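Local coordinates for protein POU domain, class 6, transcription factor 1 (PDB 3D1N) that binds DNA sequence-specifically through its POU domain as a transcription factor, probably preferring a variant of the octamer motif, at residues 7-12 and 63-68; 14-19 and 70-75; 25-30 and 42-47; 81-84 and 89-92. The protein carries 2 engineered substitutions. One frame throughout, in Å; residues are numbered along the deposited sequence.

Contact 1. Residues 7-12 and 63-68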
# COMPACT_ATOMS: atom_id res chain seq x y z
N ARG K 7 9.51 -24.78 -0.35
CA ARG K 7 9.76 -23.45 0.19
C ARG K 7 9.98 -22.45 -0.94
O ARG K 7 9.72 -21.25 -0.78
CB ARG K 7 10.98 -23.47 1.12
CG ARG K 7 11.41 -22.09 1.59
CD ARG K 7 12.55 -22.19 2.59
NE ARG K 7 12.09 -22.63 3.91
CZ ARG K 7 11.99 -23.90 4.29
NH1 ARG K 7 12.32 -24.88 3.46
NH2 ARG K 7 11.57 -24.19 5.52
N GLU K 8 10.44 -22.94 -2.08
CA GLU K 8 10.69 -22.07 -3.21
C GLU K 8 9.45 -21.98 -4.08
O GLU K 8 9.21 -20.95 -4.72
CB GLU K 8 11.89 -22.54 -4.02
CG GLU K 8 12.52 -21.44 -4.87
CD GLU K 8 13.01 -20.27 -4.03
OE1 GLU K 8 13.08 -19.14 -4.57
OE2 GLU K 8 13.32 -20.47 -2.84
N PHE K 9 8.66 -23.06 -4.12
CA PHE K 9 7.37 -23.02 -4.80
C PHE K 9 6.48 -22.09 -4.02
O PHE K 9 5.55 -21.50 -4.57
CB PHE K 9 6.74 -24.40 -4.87
CG PHE K 9 5.37 -24.41 -5.52
CD1 PHE K 9 5.23 -24.68 -6.87
CD2 PHE K 9 4.23 -24.19 -4.77
CE1 PHE K 9 3.98 -24.70 -7.46
CE2 PHE K 9 2.97 -24.21 -5.37
CZ PHE K 9 2.85 -24.47 -6.71
N ALA K 10 6.76 -21.97 -2.73
CA ALA K 10 6.09 -20.98 -1.91
C ALA K 10 6.38 -19.60 -2.50
O ALA K 10 5.53 -19.00 -3.16
CB ALA K 10 6.58 -21.06 -0.48
N LYS K 11 7.61 -19.14 -2.27
CA LYS K 11 8.07 -17.84 -2.74
C LYS K 11 7.59 -17.51 -4.15
O LYS K 11 6.92 -16.50 -4.38
CB LYS K 11 9.59 -17.74 -2.64
CG LYS K 11 10.08 -17.33 -1.26
CD LYS K 11 9.17 -17.89 -0.16
CE LYS K 11 9.18 -17.01 1.09
NZ LYS K 11 8.10 -17.38 2.06
N ASN K 12 7.92 -18.39 -5.10
CA ASN K 12 7.60 -18.15 -6.50
C ASN K 12 6.11 -18.15 -6.81
O ASN K 12 5.66 -17.38 -7.66
CB ASN K 12 8.35 -19.13 -7.41
CG ASN K 12 9.83 -18.81 -7.50
OD1 ASN K 12 10.34 -18.51 -8.58
ND2 ASN K 12 10.52 -18.84 -6.36
N VAL K 63 -1.58 -29.82 -6.19
CA VAL K 63 -2.81 -29.29 -6.77
C VAL K 63 -2.67 -27.80 -7.10
O VAL K 63 -3.39 -27.26 -7.94
CB VAL K 63 -4.03 -29.54 -5.84
CG1 VAL K 63 -3.74 -29.09 -4.41
CG2 VAL K 63 -5.29 -28.87 -6.40
N LEU K 64 -1.71 -27.14 -6.45
CA LEU K 64 -1.41 -25.76 -6.79
C LEU K 64 -0.86 -25.65 -8.20
O LEU K 64 -1.50 -25.05 -9.06
CB LEU K 64 -0.44 -25.16 -5.78
CG LEU K 64 -1.19 -24.73 -4.52
CD1 LEU K 64 -0.38 -23.72 -3.73
CD2 LEU K 64 -2.55 -24.15 -4.90
N GLU K 65 0.31 -26.24 -8.43
CA GLU K 65 0.90 -26.27 -9.77
C GLU K 65 -0.06 -26.73 -10.86
O GLU K 65 -0.04 -26.21 -11.97
CB GLU K 65 2.15 -27.14 -9.78
CG GLU K 65 3.43 -26.35 -9.94
CD GLU K 65 4.65 -27.10 -9.43
OE1 GLU K 65 5.77 -26.55 -9.52
OE2 GLU K 65 4.48 -28.24 -8.94
N LYS K 66 -0.91 -27.69 -10.53
CA LYS K 66 -1.90 -28.19 -11.48
C LYS K 66 -3.01 -27.15 -11.72
O LYS K 66 -4.12 -27.50 -12.14
CB LYS K 66 -2.51 -29.51 -11.00
N TRP K 67 -2.69 -25.89 -11.45
CA TRP K 67 -3.63 -24.79 -11.62
C TRP K 67 -2.87 -23.53 -11.98
O TRP K 67 -3.24 -22.81 -12.90
CB TRP K 67 -4.41 -24.56 -10.33
CG TRP K 67 -5.73 -23.89 -10.54
CD1 TRP K 67 -6.92 -24.49 -10.79
CD2 TRP K 67 -5.98 -22.48 -10.51
NE1 TRP K 67 -7.91 -23.54 -10.92
CE2 TRP K 67 -7.36 -22.30 -10.75
CE3 TRP K 67 -5.19 -21.35 -10.29
CZ2 TRP K 67 -7.96 -21.04 -10.78
CZ3 TRP K 67 -5.78 -20.10 -10.33
CH2 TRP K 67 -7.16 -19.96 -10.57
N LEU K 68 -1.80 -23.27 -11.23
CA LEU K 68 -0.90 -22.15 -11.49
C LEU K 68 -0.32 -22.23 -12.90
O LEU K 68 -0.50 -21.31 -13.71
CB LEU K 68 0.23 -22.15 -10.46
CG LEU K 68 1.54 -21.44 -10.82
CD1 LEU K 68 1.33 -19.94 -10.91
CD2 LEU K 68 2.62 -21.78 -9.80
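In the four-helix POU-specific domain, F9 on the first helix, 4-18, projects its ring against L64 and L68 of the last helix, 54-73. The two short segments run broadly the same way, their axes 12.1 Å apart at closest approach and inclined at 36°. A gap of that width suits a large aromatic side chain, and F9 spans it because CG stands anti to the backbone N (chi1 178°), which carries the ring toward helix 54-73. L64 meets the rim of that ring: F9 CZ lies 3.5 Å from L64 CB, and F9 CE2 is 3.8 Å from L64 CD1, which sits in the ring plane. One turn further on, L68 comes in at a slant, its CD2 4.0 Å from F9 CE1. E65 also borders the ring, although its fit there is doubtful in this model. On the solvent side of helix 4-18, N12 folds back over its own turn and donates ND2 to E8 O at 3.0 Å. That carbonyl also takes the helical bond from N12 N, the two donors arriving from opposite faces of its plane. F47 of helix 41-49 packs on both F9 and L64, bringing a third helix into the cluster. With an alanine at F9, the ring that L64 and L68 share on this side is gone, and a gap would probably open between the helices. Such an aromatic and leucine core, bridging first and last helices, is typical of the all-helical POU-specific fold, which resembles that of the lambda and 434 repressors.

Contact 2. Residues 14-19 and 70-75. With nucleotides of chain C.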
# COMPACT_ATOMS: atom_id res chain seq x y z
N LYS K 14 3.62 -17.07 -4.99
CA LYS K 14 3.08 -15.77 -4.64
C LYS K 14 3.28 -14.79 -5.78
O LYS K 14 2.32 -14.20 -6.28
CB LYS K 14 3.73 -15.23 -3.36
CG LYS K 14 3.80 -13.70 -3.32
CD LYS K 14 4.02 -13.16 -1.91
CE LYS K 14 2.70 -12.74 -1.25
NZ LYS K 14 2.91 -11.77 -0.13
N ILE K 15 4.54 -14.64 -6.20
CA ILE K 15 4.92 -13.67 -7.23
C ILE K 15 4.34 -13.99 -8.61
O ILE K 15 4.05 -13.07 -9.37
CB ILE K 15 6.46 -13.51 -7.35
CG1 ILE K 15 7.13 -13.59 -5.97
CG2 ILE K 15 6.81 -12.19 -8.03
CD1 ILE K 15 8.64 -13.31 -5.99
N ARG K 16 4.17 -15.27 -8.93
CA ARG K 16 3.49 -15.64 -10.16
C ARG K 16 2.03 -15.20 -10.11
O ARG K 16 1.44 -14.85 -11.13
CB ARG K 16 3.54 -17.15 -10.38
CG ARG K 16 4.89 -17.72 -10.75
CD ARG K 16 4.75 -19.23 -10.95
NE ARG K 16 6.03 -19.91 -11.11
CZ ARG K 16 6.16 -21.20 -11.37
NH1 ARG K 16 5.09 -21.97 -11.52
NH2 ARG K 16 7.37 -21.73 -11.49
N ARG K 17 1.47 -15.22 -8.91
CA ARG K 17 0.07 -14.90 -8.68
C ARG K 17 -0.11 -13.39 -8.69
O ARG K 17 -1.10 -12.85 -9.20
CB ARG K 17 -0.36 -15.47 -7.32
CG ARG K 17 -1.86 -15.66 -7.14
CD ARG K 17 -2.41 -14.70 -6.12
NE ARG K 17 -1.48 -14.52 -5.02
CZ ARG K 17 -1.56 -13.54 -4.13
NH1 ARG K 17 -2.54 -12.64 -4.24
NH2 ARG K 17 -0.67 -13.44 -3.16
N LEU K 18 0.88 -12.72 -8.11
CA LEU K 18 0.97 -11.27 -8.14
C LEU K 18 1.18 -10.81 -9.57
O LEU K 18 0.43 -9.98 -10.09
CB LEU K 18 2.13 -10.81 -7.25
CG LEU K 18 1.90 -11.04 -5.75
CD1 LEU K 18 3.03 -10.47 -4.90
CD2 LEU K 18 0.57 -10.44 -5.33
N SER K 19 2.20 -11.37 -10.22
CA SER K 19 2.52 -11.03 -11.60
C SER K 19 1.52 -11.67 -12.57
O SER K 19 1.88 -12.06 -13.68
CB SER K 19 3.95 -11.43 -11.94
OG SER K 19 4.86 -10.75 -11.09
N GLU K 70 -1.28 -24.46 -15.15
CA GLU K 70 -2.47 -24.66 -15.96
C GLU K 70 -3.16 -23.37 -16.39
O GLU K 70 -3.84 -23.33 -17.41
CB GLU K 70 -3.47 -25.55 -15.22
N ALA K 71 -2.99 -22.30 -15.61
CA ALA K 71 -3.65 -21.03 -15.89
C ALA K 71 -2.69 -19.98 -16.40
O ALA K 71 -3.11 -18.99 -17.00
CB ALA K 71 -4.37 -20.52 -14.66
N GLU K 72 -1.40 -20.17 -16.15
CA GLU K 72 -0.39 -19.25 -16.66
C GLU K 72 -0.38 -19.26 -18.18
O GLU K 72 -0.26 -18.22 -18.83
CB GLU K 72 1.00 -19.61 -16.13
CG GLU K 72 1.37 -18.87 -14.86
CD GLU K 72 2.67 -19.36 -14.27
OE1 GLU K 72 3.13 -20.45 -14.67
OE2 GLU K 72 3.23 -18.66 -13.40
N LEU K 73 -0.51 -20.45 -18.76
CA LEU K 73 -0.58 -20.59 -20.21
C LEU K 73 -2.04 -20.51 -20.66
O LEU K 73 -2.40 -19.62 -21.44
CB LEU K 73 0.06 -21.90 -20.66
CG LEU K 73 0.80 -21.92 -22.00
CD1 LEU K 73 -0.11 -21.52 -23.16
CD2 LEU K 73 2.04 -21.03 -21.96
N ARG K 74 -2.86 -21.43 -20.16
CA ARG K 74 -4.27 -21.52 -20.57
C ARG K 74 -5.13 -20.41 -19.99
O ARG K 74 -6.36 -20.53 -19.90
CB ARG K 74 -4.85 -22.89 -20.19
N ASN K 75 -4.49 -19.32 -19.59
CA ASN K 75 -5.19 -18.10 -19.23
C ASN K 75 -4.57 -16.97 -20.04
O ASN K 75 -5.27 -16.18 -20.65
P DA C 10 -3.70 -10.15 -2.18
OP1 DA C 10 -2.47 -10.15 -3.00
OP2 DA C 10 -4.85 -11.05 -2.48
O5' DA C 10 -3.18 -10.32 -0.68
C5' DA C 10 -2.31 -9.35 -0.12
C4' DA C 10 -2.16 -9.59 1.38
O4' DA C 10 -3.36 -9.24 2.11
C3' DA C 10 -1.86 -11.04 1.77
O3' DA C 10 -0.68 -11.02 2.57
C2' DA C 10 -3.11 -11.54 2.51
C1' DA C 10 -3.67 -10.24 3.08
N9 DA C 10 -5.11 -10.13 3.35
C8 DA C 10 -6.16 -10.38 2.49
N7 DA C 10 -7.36 -10.15 3.01
C5 DA C 10 -7.08 -9.71 4.31
C6 DA C 10 -7.91 -9.30 5.39
N6 DA C 10 -9.26 -9.27 5.31
N1 DA C 10 -7.31 -8.94 6.56
C2 DA C 10 -5.97 -8.97 6.62
N3 DA C 10 -5.08 -9.32 5.67
C4 DA C 10 -5.70 -9.69 4.53
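R16 lays its aliphatic chain across the carboxylate of E72, so that the contact is made more by its methylenes than by its charged end. E72 OE2 lies 3.4 Å from R16 CB and 3.3 Å from R16 CG, and the two side chains cross at about a right angle. Extended from CG to NE, R16 carries its guanidinium past the acid instead of into it. The ion pair that results is a long one, with R16 NE 3.8 Å from E72 OE2. Arginine suits this surface position because its long chain can lie on the apolar L68 of helix 54-73 while its charge still faces a glutamate. The segments lie on the first and last helices of the POU-specific domain, where 14-18 is the C-terminal end of helix 4-18. R17 points the other way, toward the DNA. Its NH1 donates to OP1 of DA10 of chain C at 2.8 Å with an N-H...O angle of 155°, the phosphate lying at the edge of the guanidinium. Bends at chi2 (-112°) and chi3 (-38°) bring the group round to that phosphate, and L18 CD2 lies over one guanidinium face near its rim, 3.7 Å above the plane. A salt bridge from R17 NH2 to E48 fixes the group from the protein side; a comparable arginine-glutamate pair occurs in the related phage 434 repressor. S19 leaves helical geometry, its N bonded to I15 O at 2.7 Å, and L18 packs on L18 of the second subunit.

Contact 3. Residues 25-30 and 42-47. Engineered in segment 42-47: S45 (natural residue Cys). With nucleotides of chain C.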
# COMPACT_ATOMS: atom_id res chain seq x y z
N THR K 25 -7.60 -14.32 -2.82
CA THR K 25 -9.00 -14.60 -2.64
C THR K 25 -9.68 -14.92 -3.96
O THR K 25 -10.85 -15.29 -3.99
CB THR K 25 -9.70 -13.49 -1.84
OG1 THR K 25 -11.12 -13.57 -2.04
CG2 THR K 25 -9.17 -12.11 -2.25
N GLN K 26 -8.94 -14.80 -5.05
CA GLN K 26 -9.43 -15.26 -6.35
C GLN K 26 -8.98 -16.69 -6.57
O GLN K 26 -9.79 -17.55 -6.90
CB GLN K 26 -8.90 -14.38 -7.47
CG GLN K 26 -9.79 -13.20 -7.80
CD GLN K 26 -9.12 -12.23 -8.75
OE1 GLN K 26 -7.94 -11.89 -8.60
NE2 GLN K 26 -9.89 -11.76 -9.73
N VAL K 27 -7.68 -16.91 -6.41
CA VAL K 27 -7.09 -18.23 -6.52
C VAL K 27 -8.01 -19.27 -5.89
O VAL K 27 -8.67 -20.03 -6.59
CB VAL K 27 -5.71 -18.28 -5.80
CG1 VAL K 27 -5.03 -19.61 -6.06
CG2 VAL K 27 -4.83 -17.14 -6.26
N GLY K 28 -8.05 -19.28 -4.56
CA GLY K 28 -8.85 -20.24 -3.83
C GLY K 28 -10.31 -20.24 -4.25
O GLY K 28 -10.94 -21.29 -4.33
N GLN K 29 -10.83 -19.06 -4.54
CA GLN K 29 -12.24 -18.91 -4.90
C GLN K 29 -12.57 -19.62 -6.22
O GLN K 29 -13.65 -20.19 -6.38
CB GLN K 29 -12.62 -17.43 -4.95
CG GLN K 29 -13.82 -17.10 -5.82
CD GLN K 29 -13.44 -16.88 -7.28
OE1 GLN K 29 -14.19 -17.25 -8.19
NE2 GLN K 29 -12.27 -16.28 -7.50
N ALA K 30 -11.63 -19.57 -7.16
CA ALA K 30 -11.82 -20.23 -8.44
C ALA K 30 -11.42 -21.69 -8.35
O ALA K 30 -12.17 -22.58 -8.76
CB ALA K 30 -11.00 -19.53 -9.51
N SER K 42 -7.64 -17.73 3.11
CA SER K 42 -6.78 -17.97 4.27
C SER K 42 -5.80 -19.09 4.01
O SER K 42 -4.62 -18.99 4.36
CB SER K 42 -7.60 -18.30 5.50
OG SER K 42 -6.76 -18.20 6.64
N ALA K 43 -6.31 -20.16 3.41
CA ALA K 43 -5.47 -21.25 2.91
C ALA K 43 -4.31 -20.67 2.09
O ALA K 43 -3.13 -20.80 2.47
CB ALA K 43 -6.30 -22.19 2.07
N ILE K 44 -4.66 -20.02 0.98
CA ILE K 44 -3.68 -19.42 0.09
C ILE K 44 -2.66 -18.56 0.83
O ILE K 44 -1.45 -18.71 0.65
CB ILE K 44 -4.36 -18.53 -0.95
CG1 ILE K 44 -5.71 -19.13 -1.37
CG2 ILE K 44 -3.43 -18.29 -2.13
CD1 ILE K 44 -5.60 -20.36 -2.25
N SER K 45 -3.17 -17.67 1.67
CA SER K 45 -2.31 -16.86 2.51
C SER K 45 -1.31 -17.73 3.29
O SER K 45 -0.09 -17.63 3.06
CB SER K 45 -3.13 -16.00 3.47
OG SER K 45 -2.27 -15.30 4.34
N ARG K 46 -1.84 -18.58 4.19
CA ARG K 46 -1.03 -19.48 5.03
C ARG K 46 -0.02 -20.23 4.19
O ARG K 46 1.16 -20.30 4.53
CB ARG K 46 -1.90 -20.52 5.76
CG ARG K 46 -3.12 -19.99 6.48
CD ARG K 46 -2.85 -19.66 7.92
NE ARG K 46 -2.75 -20.86 8.75
CZ ARG K 46 -2.59 -20.84 10.07
NH1 ARG K 46 -2.52 -19.68 10.72
NH2 ARG K 46 -2.51 -21.98 10.75
N PHE K 47 -0.49 -20.81 3.08
CA PHE K 47 0.38 -21.54 2.18
C PHE K 47 1.59 -20.70 1.80
O PHE K 47 2.74 -21.08 2.07
CB PHE K 47 -0.35 -21.94 0.91
CG PHE K 47 0.46 -22.84 0.02
CD1 PHE K 47 1.37 -22.32 -0.89
CD2 PHE K 47 0.33 -24.23 0.11
CE1 PHE K 47 2.12 -23.15 -1.70
CE2 PHE K 47 1.09 -25.06 -0.70
CZ PHE K 47 1.98 -24.52 -1.61
P DT C 12 0.52 -12.90 10.13
OP1 DT C 12 1.39 -12.27 11.15
OP2 DT C 12 0.89 -14.20 9.50
O5' DT C 12 -0.94 -13.04 10.75
C5' DT C 12 -1.35 -12.07 11.67
C4' DT C 12 -2.68 -12.53 12.24
O4' DT C 12 -3.59 -12.88 11.18
C3' DT C 12 -2.60 -13.79 13.09
O3' DT C 12 -2.95 -13.39 14.41
C2' DT C 12 -3.63 -14.73 12.44
C1' DT C 12 -4.54 -13.74 11.77
N1 DT C 12 -5.34 -14.26 10.67
C2 DT C 12 -6.72 -14.10 10.70
O2 DT C 12 -7.32 -13.55 11.60
N3 DT C 12 -7.38 -14.60 9.62
C4 DT C 12 -6.80 -15.23 8.54
O4 DT C 12 -7.48 -15.66 7.61
C5 DT C 12 -5.36 -15.36 8.56
C7 DT C 12 -4.64 -16.01 7.41
C6 DT C 12 -4.69 -14.87 9.62
P DA C 11 -0.07 -12.38 3.15
OP1 DA C 11 1.40 -12.29 3.34
OP2 DA C 11 -0.63 -13.49 2.35
O5' DA C 11 -0.72 -12.26 4.61
C5' DA C 11 -0.08 -11.32 5.49
C4' DA C 11 -0.75 -11.21 6.85
O4' DA C 11 -2.18 -11.14 6.68
C3' DA C 11 -0.49 -12.37 7.80
O3' DA C 11 0.19 -11.88 8.94
C2' DA C 11 -1.88 -12.92 8.13
C1' DA C 11 -2.84 -11.81 7.72
N9 DA C 11 -4.12 -12.19 7.14
C8 DA C 11 -4.36 -12.83 5.94
N7 DA C 11 -5.65 -13.00 5.68
C5 DA C 11 -6.29 -12.42 6.78
C6 DA C 11 -7.65 -12.27 7.13
N6 DA C 11 -8.66 -12.70 6.36
N1 DA C 11 -7.95 -11.65 8.29
C2 DA C 11 -6.92 -11.22 9.04
N3 DA C 11 -5.61 -11.30 8.83
C4 DA C 11 -5.36 -11.92 7.68
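Helices 24-31 and 41-49 come nearest at G28 and I44, whose CA atoms are 6.5 Å apart, with no hydrogen bond between the two segments. I44 fills the interface by laying the end of its longer branch on bare backbone: its CD1 is 3.5 Å from G28 N and 3.6 Å from G28 CA. Glycine suits that place, since a CB there would point at I44. Beside it, V27 adds a methyl, with CG1 3.9 Å from I44 CD1, and the branched side chains cross at an angle. I44 CG1 stands anti to the carbonyl carbon (chi1 -36°), and the bend at chi2 (-73°) then turns CD1 onto helix 24-31. Were I44 an alanine, the G28 backbone would probably be deprived of the methyl laid against it, and V27 CG1 of its neighbour across the interface. These helices form the helix-turn-helix of the POU-specific domain, and 41-49 is the recognition helix that meets the bases. S42, with OG anti to the backbone N (chi1 -166°), donates to O4 of the thymine of DT12 of chain C at 2.8 Å, reading the major-groove edge of that base. Three residues onward, the engineered serine S45, a cysteine in the natural protein, donates from OG to phosphate oxygen OP2 of DA11 of chain C at 3.2 Å. R46 brings its CD to 4.1 Å from C7, the thymine methyl of DT12 of chain C, while its NH2 forms a salt bridge with D51. F47 turns instead into the core, onto L60 and L64 of helix 54-73.

Contact 4. Residues 81-84 and 89-92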
# COMPACT_ATOMS: atom_id res chain seq x y z
N ASN K 81 -10.12 -14.74 -21.54
CA ASN K 81 -10.29 -16.15 -21.21
C ASN K 81 -9.54 -16.53 -19.93
O ASN K 81 -9.98 -17.41 -19.19
N LEU K 82 -8.41 -15.87 -19.68
CA LEU K 82 -7.69 -16.03 -18.41
C LEU K 82 -8.64 -15.73 -17.27
O LEU K 82 -8.64 -16.42 -16.24
CB LEU K 82 -6.50 -15.06 -18.34
CG LEU K 82 -5.81 -14.81 -17.00
CD1 LEU K 82 -6.55 -13.77 -16.15
CD2 LEU K 82 -5.58 -16.10 -16.22
N MSE K 83 -9.44 -14.69 -17.46
CA MSE K 83 -10.41 -14.25 -16.47
C MSE K 83 -11.62 -15.17 -16.42
O MSE K 83 -12.56 -14.94 -15.65
CB MSE K 83 -10.83 -12.82 -16.78
CG MSE K 83 -10.14 -11.79 -15.91
SE MSE K 83 -10.99 -11.77 -14.16
CE MSE K 83 -12.86 -11.63 -14.77
N GLU K 84 -11.60 -16.21 -17.24
CA GLU K 84 -12.65 -17.21 -17.19
C GLU K 84 -12.08 -18.53 -16.67
O GLU K 84 -12.83 -19.47 -16.37
CB GLU K 84 -13.32 -17.36 -18.56
CG GLU K 84 -14.83 -17.54 -18.46
CD GLU K 84 -15.52 -16.48 -17.60
OE1 GLU K 84 -14.83 -15.60 -17.04
OE2 GLU K 84 -16.76 -16.52 -17.49
N GLU K 89 -18.21 -14.59 -12.56
CA GLU K 89 -18.59 -13.23 -12.94
C GLU K 89 -17.75 -12.17 -12.22
O GLU K 89 -18.30 -11.24 -11.62
CB GLU K 89 -20.08 -12.99 -12.69
N PRO K 90 -16.42 -12.30 -12.31
CA PRO K 90 -15.50 -11.52 -11.48
C PRO K 90 -15.43 -10.03 -11.84
O PRO K 90 -15.82 -9.19 -11.03
CB PRO K 90 -14.13 -12.19 -11.74
CG PRO K 90 -14.44 -13.48 -12.46
CD PRO K 90 -15.70 -13.20 -13.22
N SER K 91 -14.95 -9.73 -13.04
CA SER K 91 -14.61 -8.36 -13.43
C SER K 91 -15.65 -7.28 -13.08
O SER K 91 -16.65 -7.12 -13.77
CB SER K 91 -14.24 -8.30 -14.92
OG SER K 91 -14.88 -9.33 -15.65
N LYS K 92 -15.38 -6.55 -12.00
CA LYS K 92 -16.20 -5.40 -11.60
C LYS K 92 -15.29 -4.22 -11.27
O LYS K 92 -14.15 -4.40 -10.84
CB LYS K 92 -17.09 -5.74 -10.41
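M83 reaches from helix 79-86 to P90 and S91 in the irregular chain that leads on to helix 102-114, part of the linker tethering the two helix-turn-helix units of a POU domain. The backbones are well separated, with M83 CA 7.6 Å from P90 CA, and a long unbranched side chain bridges the distance. M83, present here as selenomethionine, bends at both of its outer torsions, chi2 -78° and chi3 -50°, which hooks the terminal methyl round toward the loop. Methionine suits this task because its flexible chain can fit a neighbour that has no regular structure. CE meets the CB-CG side of the proline ring, 3.3 Å from P90 CB and 3.4 Å from P90 CG. The selenium follows behind the methyl, with SE 4.0 Å from P90 CB. P90 offers a compact apolar surface whose ring, puckered C-gamma exo, cannot swing aside as an open chain could. Its predecessor E89 has a positive phi of 45°, so the backbone turns through the left-handed helical region just before the proline. L82 faces elsewhere, packing on L20 and Q76, which ties this short helix to the POU-specific part of the chain. This helix has few regular backbone bonds; one of them runs from E84 N to N81 O at 2.8 Å. No hydrogen bond joins the two segments, and most of the touching surface lies near solvent. Past the proline, the same methyl of M83 also borders a polar group: CE lies 3.2 Å from S91 OG.

In the fold
From the N terminus, helix 4-18 opens two contacts, first at 7-12 and then at 14-19. Contact 3 follows, closed within the helix-turn-helix of helices 24-31 and 41-49 and nested inside the long loops of contacts 1 and 2. Helix 54-73 then closes contact 1 at 63-68 and contact 2 at 70-75; the order of their segments makes the two cross, tying the first helix to the last at neighbouring levels. The aromatic of helix 41-49 joins contact 3 to contact 1, and R17 on V27 joins it to contact 2. Contact 4 comes later in series, closing a short loop from within helix 79-86 to the linker beyond it, with L82 beside A71 of contact 2.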